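MlnE (Bacillus amyloliquefaciens subsp. plantarum, PDB 5D2E) probably reduces beta-keto groups of polyketide intermediates with NADPH, its N-terminal B-type ketoreductase being the part of the macrolactin assembly line described here. Local coordinates at residues A[62-67]-A[84-89]; A[67-72]-A[223-228]; A[128-133]-A[173-178]. All blocks are in the same frame, centred on the assembly; numbering follows the deposited sequence.

Interaction 1 of 3, residues A[62-67]-A[84-89]; sequences FFCEDD and FIYVTS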
loop_
_atom_site.group_PDB
_atom_site.type_symbol
_atom_site.label_atom_id
_atom_site.label_comp_id
_atom_site.label_asym_id
_atom_site.label_seq_id
_atom_site.Cartn_x
_atom_site.Cartn_y
_atom_site.Cartn_z
ATOM N N PHE A 62 18.728 1.414 -17.996
ATOM C CA PHE A 62 17.317 1.406 -18.309
ATOM C C PHE A 62 16.880 0.008 -18.435
ATOM O O PHE A 62 17.417 -0.728 -19.280
ATOM C CB PHE A 62 17.163 2.130 -19.693
ATOM C CG PHE A 62 15.764 2.622 -20.024
ATOM C CD1 PHE A 62 14.729 1.738 -20.215
ATOM C CD2 PHE A 62 15.501 3.967 -20.144
ATOM C CE1 PHE A 62 13.447 2.153 -20.519
ATOM C CE2 PHE A 62 14.190 4.421 -20.453
ATOM C CZ PHE A 62 13.175 3.493 -20.630
ATOM N N PHE A 63 15.861 -0.377 -17.654
ATOM C CA PHE A 63 15.275 -1.694 -17.669
ATOM C C PHE A 63 13.922 -1.561 -18.360
ATOM O O PHE A 63 13.109 -0.708 -17.965
ATOM C CB PHE A 63 15.022 -2.195 -16.240
ATOM C CG PHE A 63 16.265 -2.481 -15.413
ATOM C CD1 PHE A 63 16.997 -3.612 -15.615
ATOM C CD2 PHE A 63 16.665 -1.612 -14.405
ATOM C CE1 PHE A 63 18.101 -3.892 -14.864
ATOM C CE2 PHE A 63 17.803 -1.866 -13.642
ATOM C CZ PHE A 63 18.507 -3.043 -13.869
ATOM N N CYS A 64 13.649 -2.431 -19.339
ATOM C CA CYS A 64 12.398 -2.364 -20.112
ATOM C C CYS A 64 12.086 -3.766 -20.509
ATOM O O CYS A 64 12.981 -4.581 -20.682
ATOM C CB CYS A 64 12.575 -1.450 -21.357
ATOM S SG CYS A 64 10.983 -1.001 -22.175
ATOM N N GLU A 65 10.828 -4.070 -20.702
ATOM C CA GLU A 65 10.459 -5.436 -21.029
ATOM C C GLU A 65 10.957 -5.805 -22.443
ATOM O O GLU A 65 11.372 -6.938 -22.682
ATOM C CB GLU A 65 8.936 -5.640 -20.857
ATOM C CG GLU A 65 8.485 -7.079 -20.667
ATOM C CD GLU A 65 9.029 -7.779 -19.401
ATOM O OE1 GLU A 65 8.829 -7.369 -18.202
ATOM O OE2 GLU A 65 9.637 -8.829 -19.636
ATOM N N ASP A 66 11.028 -4.826 -23.321
ATOM C CA ASP A 66 11.351 -5.083 -24.710
ATOM C C ASP A 66 12.050 -3.903 -25.253
ATOM O O ASP A 66 12.375 -2.917 -24.522
ATOM C CB ASP A 66 10.041 -5.408 -25.499
ATOM C CG ASP A 66 9.041 -4.263 -25.498
ATOM O OD1 ASP A 66 9.378 -3.072 -25.279
ATOM O OD2 ASP A 66 7.859 -4.577 -25.681
ATOM N N ASP A 67 12.296 -3.859 -26.562
ATOM C CA ASP A 67 12.991 -2.635 -27.013
ATOM C C ASP A 67 12.214 -1.453 -27.470
ATOM O O ASP A 67 12.762 -0.569 -28.130
ATOM C CB ASP A 67 14.109 -2.917 -27.963
ATOM C CG ASP A 67 13.824 -3.990 -28.787
ATOM O OD1 ASP A 67 12.806 -3.770 -29.483
ATOM O OD2 ASP A 67 14.577 -5.018 -28.683
ATOM N N PHE A 84 24.775 4.676 -22.304
ATOM C CA PHE A 84 23.386 4.296 -22.064
ATOM C C PHE A 84 23.273 2.791 -22.117
ATOM O O PHE A 84 23.630 2.141 -23.116
ATOM C CB PHE A 84 22.509 5.008 -23.088
ATOM C CG PHE A 84 21.057 4.668 -23.009
ATOM C CD1 PHE A 84 20.279 5.130 -21.963
ATOM C CD2 PHE A 84 20.461 3.874 -23.979
ATOM C CE1 PHE A 84 18.942 4.821 -21.908
ATOM C CE2 PHE A 84 19.111 3.605 -23.935
ATOM C CZ PHE A 84 18.358 4.068 -22.900
ATOM N N ILE A 85 22.888 2.184 -20.990
ATOM C CA ILE A 85 22.780 0.734 -20.902
ATOM C C ILE A 85 21.305 0.339 -20.950
ATOM O O ILE A 85 20.487 0.827 -20.136
ATOM C CB ILE A 85 23.406 0.240 -19.582
ATOM C CG1 ILE A 85 24.835 0.818 -19.412
ATOM C CG2 ILE A 85 23.373 -1.270 -19.526
ATOM C CD1 ILE A 85 25.865 0.426 -20.490
ATOM N N TYR A 86 20.946 -0.537 -21.849
ATOM C CA TYR A 86 19.523 -0.884 -22.065
ATOM C C TYR A 86 19.319 -2.353 -21.949
ATOM O O TYR A 86 19.885 -3.179 -22.677
ATOM C CB TYR A 86 19.041 -0.347 -23.397
ATOM C CG TYR A 86 17.577 -0.396 -23.643
ATOM C CD1 TYR A 86 16.995 -1.507 -24.196
ATOM C CD2 TYR A 86 16.764 0.706 -23.410
ATOM C CE1 TYR A 86 15.625 -1.526 -24.458
ATOM C CE2 TYR A 86 15.411 0.696 -23.696
ATOM C CZ TYR A 86 14.834 -0.429 -24.180
ATOM O OH TYR A 86 13.477 -0.494 -24.513
ATOM N N VAL A 87 18.554 -2.729 -20.942
ATOM C CA VAL A 87 18.359 -4.107 -20.586
ATOM C C VAL A 87 16.926 -4.543 -20.797
ATOM O O VAL A 87 15.994 -3.945 -20.253
ATOM C CB VAL A 87 18.700 -4.317 -19.097
ATOM C CG1 VAL A 87 18.701 -5.819 -18.744
ATOM C CG2 VAL A 87 20.010 -3.628 -18.745
ATOM N N THR A 88 16.764 -5.635 -21.516
ATOM C CA THR A 88 15.473 -6.191 -21.781
ATOM C C THR A 88 15.317 -7.577 -21.254
ATOM O O THR A 88 16.239 -8.223 -20.799
ATOM C CB THR A 88 15.183 -6.220 -23.318
ATOM O OG1 THR A 88 16.125 -7.073 -23.951
ATOM C CG2 THR A 88 15.277 -4.912 -23.912
ATOM N N SER A 89 14.091 -8.046 -21.287
ATOM C CA SER A 89 13.751 -9.363 -20.851
ATOM C C SER A 89 14.205 -10.486 -21.788
ATOM O O SER A 89 14.038 -10.390 -23.000
ATOM C CB SER A 89 12.231 -9.442 -20.716
ATOM O OG SER A 89 11.931 -10.669 -20.173
HETATM O O HOH W 1 12.516 -8.543 -24.555
#
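Phe62 pairs with Tyr86, and Phe63 with Val87, in two neighbouring parallel strands, 60-64 and 84-89, in the Rossmann-like first half of the ketoreductase. Phe62 uses both its backbone groups: its N donates to Ile85 O at 2.8 Å, and its O accepts the nearly straight bond from Val87 N (173° at the hydrogen). Cys64 N to Val87 O, 2.9 Å, is the next rung. Beyond it the ladder distorts. Cys64 O meets Thr88 CA through a C-H...O contact of 3.2 Å, while Ser89 N turns to Glu65 O. That bond, from Ser89 N to Glu65 O, is long, 3.3 Å, and its donor stands 52° out of the carbonyl plane; water 1 gives Glu65 O a shorter bond of 2.7 Å and also donates to Ser89 O.

The main side-chain bond belongs to Tyr86. With CG anti to the backbone N (chi1 -169°), the ring is carried beside that of Phe62 and its hydroxyl to the turn at Asp66, where OH donates to Asp66 O at 2.7 Å, in the carbonyl plane and on a lone pair. The same hydroxyl accepts from Met69 N, and the Asp66 carboxylate bonds to Ser68 OG. Close to the hydroxyl, Cys64 CB packs obliquely against Tyr86 CZ. The Phe62 and Tyr86 rings are nearly parallel but slid so that they barely overlap, with Phe62 CD1 on Tyr86 CE2 at 3.7 Å; Phe84 completes the aromatic cluster.

A single phenol oxygen thus serves one acceptor and one donor of the turn after strand 60-64, which implies that a side chain of the adjacent strand fixes the turn where regular backbone pairing gives out.

Interaction 2 of 3, residues A[67-72]-A[223-228]; sequences DSMYTV and QHIADV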
loop_
_atom_site.group_PDB
_atom_site.type_symbol
_atom_site.label_atom_id
_atom_site.label_comp_id
_atom_site.label_asym_id
_atom_site.label_seq_id
_atom_site.Cartn_x
_atom_site.Cartn_y
_atom_site.Cartn_z
ATOM N N ASP A 67 12.296 -3.859 -26.562
ATOM C CA ASP A 67 12.991 -2.635 -27.013
ATOM C C ASP A 67 12.214 -1.453 -27.470
ATOM O O ASP A 67 12.762 -0.569 -28.130
ATOM C CB ASP A 67 14.109 -2.917 -27.963
ATOM C CG ASP A 67 13.824 -3.990 -28.787
ATOM O OD1 ASP A 67 12.806 -3.770 -29.483
ATOM O OD2 ASP A 67 14.577 -5.018 -28.683
ATOM N N SER A 68 10.983 -1.349 -27.016
ATOM C CA SER A 68 10.094 -0.285 -27.473
ATOM C C SER A 68 10.574 1.087 -27.091
ATOM O O SER A 68 10.240 2.065 -27.740
ATOM C CB SER A 68 8.664 -0.504 -26.976
ATOM O OG SER A 68 8.651 -0.509 -25.572
ATOM N N MET A 69 11.380 1.210 -26.035
ATOM C CA MET A 69 11.897 2.528 -25.684
ATOM C C MET A 69 13.336 2.828 -26.180
ATOM O O MET A 69 13.866 3.920 -25.931
ATOM C CB MET A 69 11.812 2.681 -24.183
ATOM C CG MET A 69 10.365 2.847 -23.703
ATOM S SD MET A 69 9.635 4.437 -24.186
ATOM C CE MET A 69 10.615 5.725 -23.522
ATOM N N TYR A 70 13.961 1.897 -26.898
ATOM C CA TYR A 70 15.392 2.054 -27.194
ATOM C C TYR A 70 15.669 3.262 -28.118
ATOM O O TYR A 70 16.435 4.205 -27.774
ATOM C CB TYR A 70 15.989 0.756 -27.754
ATOM C CG TYR A 70 17.452 0.944 -28.096
ATOM C CD1 TYR A 70 18.433 0.927 -27.098
ATOM C CD2 TYR A 70 17.844 1.165 -29.408
ATOM C CE1 TYR A 70 19.779 1.117 -27.393
ATOM C CE2 TYR A 70 19.179 1.367 -29.723
ATOM C CZ TYR A 70 20.131 1.331 -28.705
ATOM O OH TYR A 70 21.432 1.534 -29.025
ATOM N N THR A 71 15.018 3.273 -29.276
ATOM C CA THR A 71 15.228 4.386 -30.285
ATOM C C THR A 71 14.919 5.732 -29.770
ATOM O O THR A 71 15.689 6.681 -29.956
ATOM C CB THR A 71 14.299 4.179 -31.475
ATOM O OG1 THR A 71 14.616 2.898 -32.002
ATOM C CG2 THR A 71 14.538 5.264 -32.540
ATOM N N VAL A 72 13.776 5.852 -29.054
ATOM C CA VAL A 72 13.407 7.157 -28.622
ATOM C C VAL A 72 14.394 7.650 -27.606
ATOM O O VAL A 72 14.650 8.844 -27.501
ATOM C CB VAL A 72 11.924 7.248 -28.080
ATOM C CG1 VAL A 72 11.808 6.598 -26.692
ATOM C CG2 VAL A 72 11.537 8.687 -27.932
ATOM N N GLN A 223 7.672 9.232 -27.124
ATOM C CA GLN A 223 8.297 10.492 -26.880
ATOM C C GLN A 223 7.815 11.176 -25.622
ATOM O O GLN A 223 8.624 11.823 -24.959
ATOM C CB GLN A 223 8.156 11.443 -28.089
ATOM C CG GLN A 223 8.871 12.758 -27.922
ATOM C CD GLN A 223 10.404 12.604 -27.838
ATOM O OE1 GLN A 223 11.029 11.797 -28.585
ATOM N NE2 GLN A 223 11.031 13.358 -26.904
ATOM N N HIS A 224 6.514 11.148 -25.324
ATOM C CA HIS A 224 6.033 11.784 -24.074
ATOM C C HIS A 224 6.667 11.090 -22.842
ATOM O O HIS A 224 6.996 11.723 -21.852
ATOM C CB HIS A 224 4.504 11.701 -23.929
ATOM C CG HIS A 224 3.725 12.710 -24.727
ATOM N ND1 HIS A 224 2.727 12.343 -25.617
ATOM C CD2 HIS A 224 3.742 14.065 -24.727
ATOM C CE1 HIS A 224 2.205 13.427 -26.167
ATOM N NE2 HIS A 224 2.789 14.485 -25.635
ATOM N N ILE A 225 6.889 9.794 -22.933
ATOM C CA ILE A 225 7.559 9.080 -21.850
ATOM C C ILE A 225 8.997 9.607 -21.670
ATOM O O ILE A 225 9.439 9.932 -20.560
ATOM C CB ILE A 225 7.537 7.589 -22.060
ATOM C CG1 ILE A 225 6.103 7.089 -22.091
ATOM C CG2 ILE A 225 8.296 6.932 -20.894
ATOM C CD1 ILE A 225 5.916 5.618 -22.363
ATOM N N ALA A 226 9.723 9.733 -22.781
ATOM C CA ALA A 226 11.042 10.248 -22.723
ATOM C C ALA A 226 11.030 11.565 -22.126
ATOM O O ALA A 226 11.975 11.936 -21.362
ATOM C CB ALA A 226 11.670 10.302 -24.088
ATOM N N ASP A 227 10.029 12.383 -22.502
ATOM C CA ASP A 227 9.989 13.710 -21.913
ATOM C C ASP A 227 9.741 13.730 -20.415
ATOM O O ASP A 227 10.231 14.588 -19.711
ATOM C CB ASP A 227 8.973 14.588 -22.658
ATOM C CG ASP A 227 9.465 14.942 -24.110
ATOM O OD1 ASP A 227 10.691 15.116 -24.347
ATOM O OD2 ASP A 227 8.601 14.943 -24.973
ATOM N N VAL A 228 8.927 12.811 -19.946
ATOM C CA VAL A 228 8.719 12.667 -18.476
ATOM C C VAL A 228 9.989 12.259 -17.770
ATOM O O VAL A 228 10.347 12.833 -16.742
ATOM C CB VAL A 228 7.605 11.663 -18.167
ATOM C CG1 VAL A 228 7.602 11.309 -16.682
ATOM C CG2 VAL A 228 6.288 12.250 -18.574
HETATM O O HOH W 2 13.561 11.147 -28.835
#
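Met69 and Ile225 meet methyl to methyl, their side chains slanting across each other between the start of helix 70-76 and helix 222-233. The methionine chain is curled rather than extended: bends at chi2 and chi3 (-69° and -59°) swing Met69 CE round to Ile225 CG2 at 3.7 Å and to Ile225 CB at 3.9 Å. Ile225 presents CG2, the branch anti to its backbone N. Both residues also pack on Phe131, so the pair lies between the two helices and strand 127-133.

One turn on, Val72 points CG2 at the other helix, where it sits 4.2 Å from Ala226 CB and 3.9 Å from Gln223 CA. Gln223 leaves its helix away from Val72, then its chain bends at chi2 and brings the amide back at a slant, with OE1 3.2 Å from Val72 CG2. This is a contact of oxygen with methyl; the polar needs of Gln223 OE1 are met by water 2, which donates to it at 2.6 Å and also to Val72 O at 2.9 Å, bridging the two helices.

The other side of the amide is held as well. Gln223 NE2 donates to Gln76 OE1 and, within its own helix, to Asp227 OD1 at 3.1 Å. The carboxylate oxygen lies only 9° out of the amide plane but is itself approached from above the carboxylate plane.

Between segments 67-72 and 223-228 the direct contacts are therefore apolar or oxygen-on-methyl packing, while Gln223 NE2 to Gln76 OE1 ties the helices directly, besides the bridge through water 2. The chemistry implies aliphatic packing of Met69, Val72, Ile225 and Ala226 combined with a polar edge at Gln223, whose amide is held at both ends and so fixed in rotation.

Interaction 3 of 3, residues A[128-133]-A[173-178]; sequences IIHFLA and ILYLYE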
loop_
_atom_site.group_PDB
_atom_site.type_symbol
_atom_site.label_atom_id
_atom_site.label_comp_id
_atom_site.label_asym_id
_atom_site.label_seq_id
_atom_site.Cartn_x
_atom_site.Cartn_y
_atom_site.Cartn_z
ATOM N N ILE A 128 19.010 5.364 -12.952
ATOM C CA ILE A 128 18.417 4.098 -13.218
ATOM C C ILE A 128 16.967 4.350 -13.543
ATOM O O ILE A 128 16.319 5.088 -12.801
ATOM C CB ILE A 128 18.416 3.174 -11.973
ATOM C CG1 ILE A 128 19.760 3.116 -11.255
ATOM C CG2 ILE A 128 17.909 1.827 -12.342
ATOM C CD1 ILE A 128 20.938 2.864 -12.102
ATOM N N ILE A 129 16.499 3.755 -14.652
ATOM C CA ILE A 129 15.130 3.813 -15.098
ATOM C C ILE A 129 14.593 2.372 -15.038
ATOM O O ILE A 129 15.091 1.465 -15.651
ATOM C CB ILE A 129 14.898 4.390 -16.491
ATOM C CG1 ILE A 129 15.576 5.771 -16.659
ATOM C CG2 ILE A 129 13.404 4.355 -16.844
ATOM C CD1 ILE A 129 15.057 6.826 -15.789
ATOM N N HIS A 130 13.536 2.181 -14.233
ATOM C CA HIS A 130 12.895 0.895 -14.166
ATOM C C HIS A 130 11.532 1.032 -14.799
ATOM O O HIS A 130 10.612 1.682 -14.251
ATOM C CB HIS A 130 12.774 0.470 -12.721
ATOM C CG HIS A 130 12.302 -0.934 -12.551
ATOM N ND1 HIS A 130 10.967 -1.273 -12.570
ATOM C CD2 HIS A 130 12.978 -2.084 -12.290
ATOM C CE1 HIS A 130 10.835 -2.579 -12.412
ATOM N NE2 HIS A 130 12.038 -3.093 -12.198
ATOM N N PHE A 131 11.370 0.438 -15.978
ATOM C CA PHE A 131 10.110 0.521 -16.680
ATOM C C PHE A 131 9.655 -0.829 -17.240
ATOM O O PHE A 131 9.655 -1.051 -18.459
ATOM C CB PHE A 131 10.248 1.541 -17.836
ATOM C CG PHE A 131 8.939 1.817 -18.619
ATOM C CD1 PHE A 131 7.709 1.705 -18.044
ATOM C CD2 PHE A 131 8.996 2.231 -19.922
ATOM C CE1 PHE A 131 6.534 2.013 -18.759
ATOM C CE2 PHE A 131 7.847 2.524 -20.639
ATOM C CZ PHE A 131 6.619 2.444 -20.044
ATOM N N LEU A 132 9.221 -1.682 -16.355
ATOM C CA LEU A 132 8.678 -2.987 -16.658
ATOM C C LEU A 132 7.164 -3.049 -16.362
ATOM O O LEU A 132 6.486 -3.968 -16.817
ATOM C CB LEU A 132 9.280 -4.024 -15.752
ATOM C CG LEU A 132 10.792 -4.163 -15.791
ATOM C CD1 LEU A 132 11.207 -5.308 -14.906
ATOM C CD2 LEU A 132 11.315 -4.331 -17.237
ATOM N N ALA A 133 6.680 -2.108 -15.554
ATOM C CA ALA A 133 5.293 -2.179 -14.991
ATOM C C ALA A 133 4.235 -1.688 -15.954
ATOM O O ALA A 133 3.902 -0.465 -15.996
ATOM C CB ALA A 133 5.202 -1.422 -13.682
ATOM N N ILE A 173 16.891 6.531 -8.800
ATOM C CA ILE A 173 16.103 5.448 -9.391
ATOM C C ILE A 173 14.711 6.003 -9.746
ATOM O O ILE A 173 14.052 6.558 -8.868
ATOM C CB ILE A 173 15.924 4.292 -8.438
ATOM C CG1 ILE A 173 17.286 3.664 -8.056
ATOM C CG2 ILE A 173 14.980 3.260 -9.074
ATOM C CD1 ILE A 173 17.866 4.182 -6.742
ATOM N N LEU A 174 14.285 5.868 -10.995
ATOM C CA LEU A 174 13.004 6.329 -11.436
ATOM C C LEU A 174 12.260 5.131 -11.871
ATOM O O LEU A 174 12.642 4.460 -12.836
ATOM C CB LEU A 174 13.109 7.398 -12.564
ATOM C CG LEU A 174 11.763 7.849 -13.161
ATOM C CD1 LEU A 174 10.837 8.528 -12.139
ATOM C CD2 LEU A 174 12.039 8.797 -14.332
ATOM N N TYR A 175 11.189 4.823 -11.132
ATOM C CA TYR A 175 10.301 3.740 -11.380
ATOM C C TYR A 175 9.082 4.289 -12.107
ATOM O O TYR A 175 8.464 5.211 -11.637
ATOM C CB TYR A 175 9.913 3.103 -10.060
ATOM C CG TYR A 175 8.681 2.272 -10.111
ATOM C CD1 TYR A 175 8.658 1.013 -10.697
ATOM C CD2 TYR A 175 7.478 2.778 -9.600
ATOM C CE1 TYR A 175 7.456 0.298 -10.783
ATOM C CE2 TYR A 175 6.295 2.056 -9.683
ATOM C CZ TYR A 175 6.289 0.835 -10.260
ATOM O OH TYR A 175 5.059 0.170 -10.243
ATOM N N LEU A 176 8.747 3.677 -13.259
ATOM C CA LEU A 176 7.635 4.042 -14.117
ATOM C C LEU A 176 6.664 2.909 -14.293
ATOM O O LEU A 176 7.049 1.771 -14.401
ATOM C CB LEU A 176 8.114 4.425 -15.531
ATOM C CG LEU A 176 9.321 5.347 -15.612
ATOM C CD1 LEU A 176 9.862 5.562 -17.023
ATOM C CD2 LEU A 176 8.935 6.652 -14.992
ATOM N N TYR A 177 5.381 3.261 -14.324
ATOM C CA TYR A 177 4.343 2.339 -14.672
ATOM C C TYR A 177 3.266 3.052 -15.491
ATOM O O TYR A 177 3.074 4.253 -15.355
ATOM C CB TYR A 177 3.677 1.692 -13.474
ATOM C CG TYR A 177 2.904 2.561 -12.547
ATOM C CD1 TYR A 177 3.552 3.287 -11.548
ATOM C CD2 TYR A 177 1.498 2.673 -12.654
ATOM C CE1 TYR A 177 2.841 4.068 -10.655
ATOM C CE2 TYR A 177 0.783 3.446 -11.754
ATOM C CZ TYR A 177 1.465 4.153 -10.776
ATOM O OH TYR A 177 0.785 4.943 -9.900
ATOM N N GLU A 178 2.549 2.258 -16.277
ATOM C CA GLU A 178 1.507 2.759 -17.129
ATOM C C GLU A 178 0.153 2.556 -16.482
ATOM O O GLU A 178 -0.100 1.576 -15.779
ATOM C CB GLU A 178 1.458 2.043 -18.452
ATOM C CG GLU A 178 2.680 2.252 -19.322
ATOM C CD GLU A 178 2.551 1.489 -20.634
ATOM O OE1 GLU A 178 1.621 0.661 -20.805
ATOM O OE2 GLU A 178 3.339 1.782 -21.492
HETATM O O HOH W 3 8.486 -0.557 -13.833
#
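The beta-alpha-beta unit of strand 127-133, helix 141-164 and strand 171-180, part of the Rossmann-like first half of this ketoreductase, is closed by the parallel pairing of its two strands, whose short segments run 15° apart. Leu174 is gripped on both backbone groups: its N donates to Ile128 O at 2.8 Å and its O accepts from His130 N. Leu176 N to His130 O, 2.9 Å, continues the ladder; Glu178 N to Ala133 O is longer, 3.1 Å, and follows a stretch where strand 127-133 takes one more residue than its partner.

One face carries Ile129 beside Leu174, with Ile129 CD1 on Leu174 CB at 3.8 Å. Ile129 CG2 also rests against Leu176 CD1. Helix 222-233 packs here, Ile229 on Ile129 and Leu176, and Glu232 on Leu174. The Phe131 ring crosses Leu176 at about a right angle: CD1 touches Leu176 CB, while Glu178 CG lies in the ring plane at its edge.

On the other face Ile128 lies alongside Ile173, and His130 crosses Tyr175 obliquely, His130 ND1 coming in plane to the tyrosine edge, 3.8 Å from Tyr175 CD1. Their far ends are tied to the covering helices: His130 NE2 bonds to Ser154 OG and Tyr175 OH to Tyr188 O. Ala133 CB sits against Tyr177 CB, 3.5 Å away.

Where the extra residue interrupts the ladder, a buried group of polar atoms is served by water 3. It accepts from Leu132 N, donates to Leu176 O at 2.8 Å, and is hydrogen-bonded to His130 ND1 at 2.9 Å.

Overall arrangement
All three contacts belong to one Rossmann-like unit away from the NADP site. Interactions 1 and 3 are parallel strand pairs of the same sheet, joined directly because strands 60-64 and 127-133 are neighbours: Phe63 N and O pair with Ile129 O and Phe131 N. Interaction 3 is almost wholly buried, with a water inside it, whereas interaction 1 runs from an aromatic cluster out to exposed acidic residues. Interaction 2 joins helices, not strands, and is smaller, buried and mostly aliphatic. It shares Asp67 with interaction 1 and meets it at Tyr86 OH and Met69 N; Phe131, from interaction 3, packs against Met69 and Ile225.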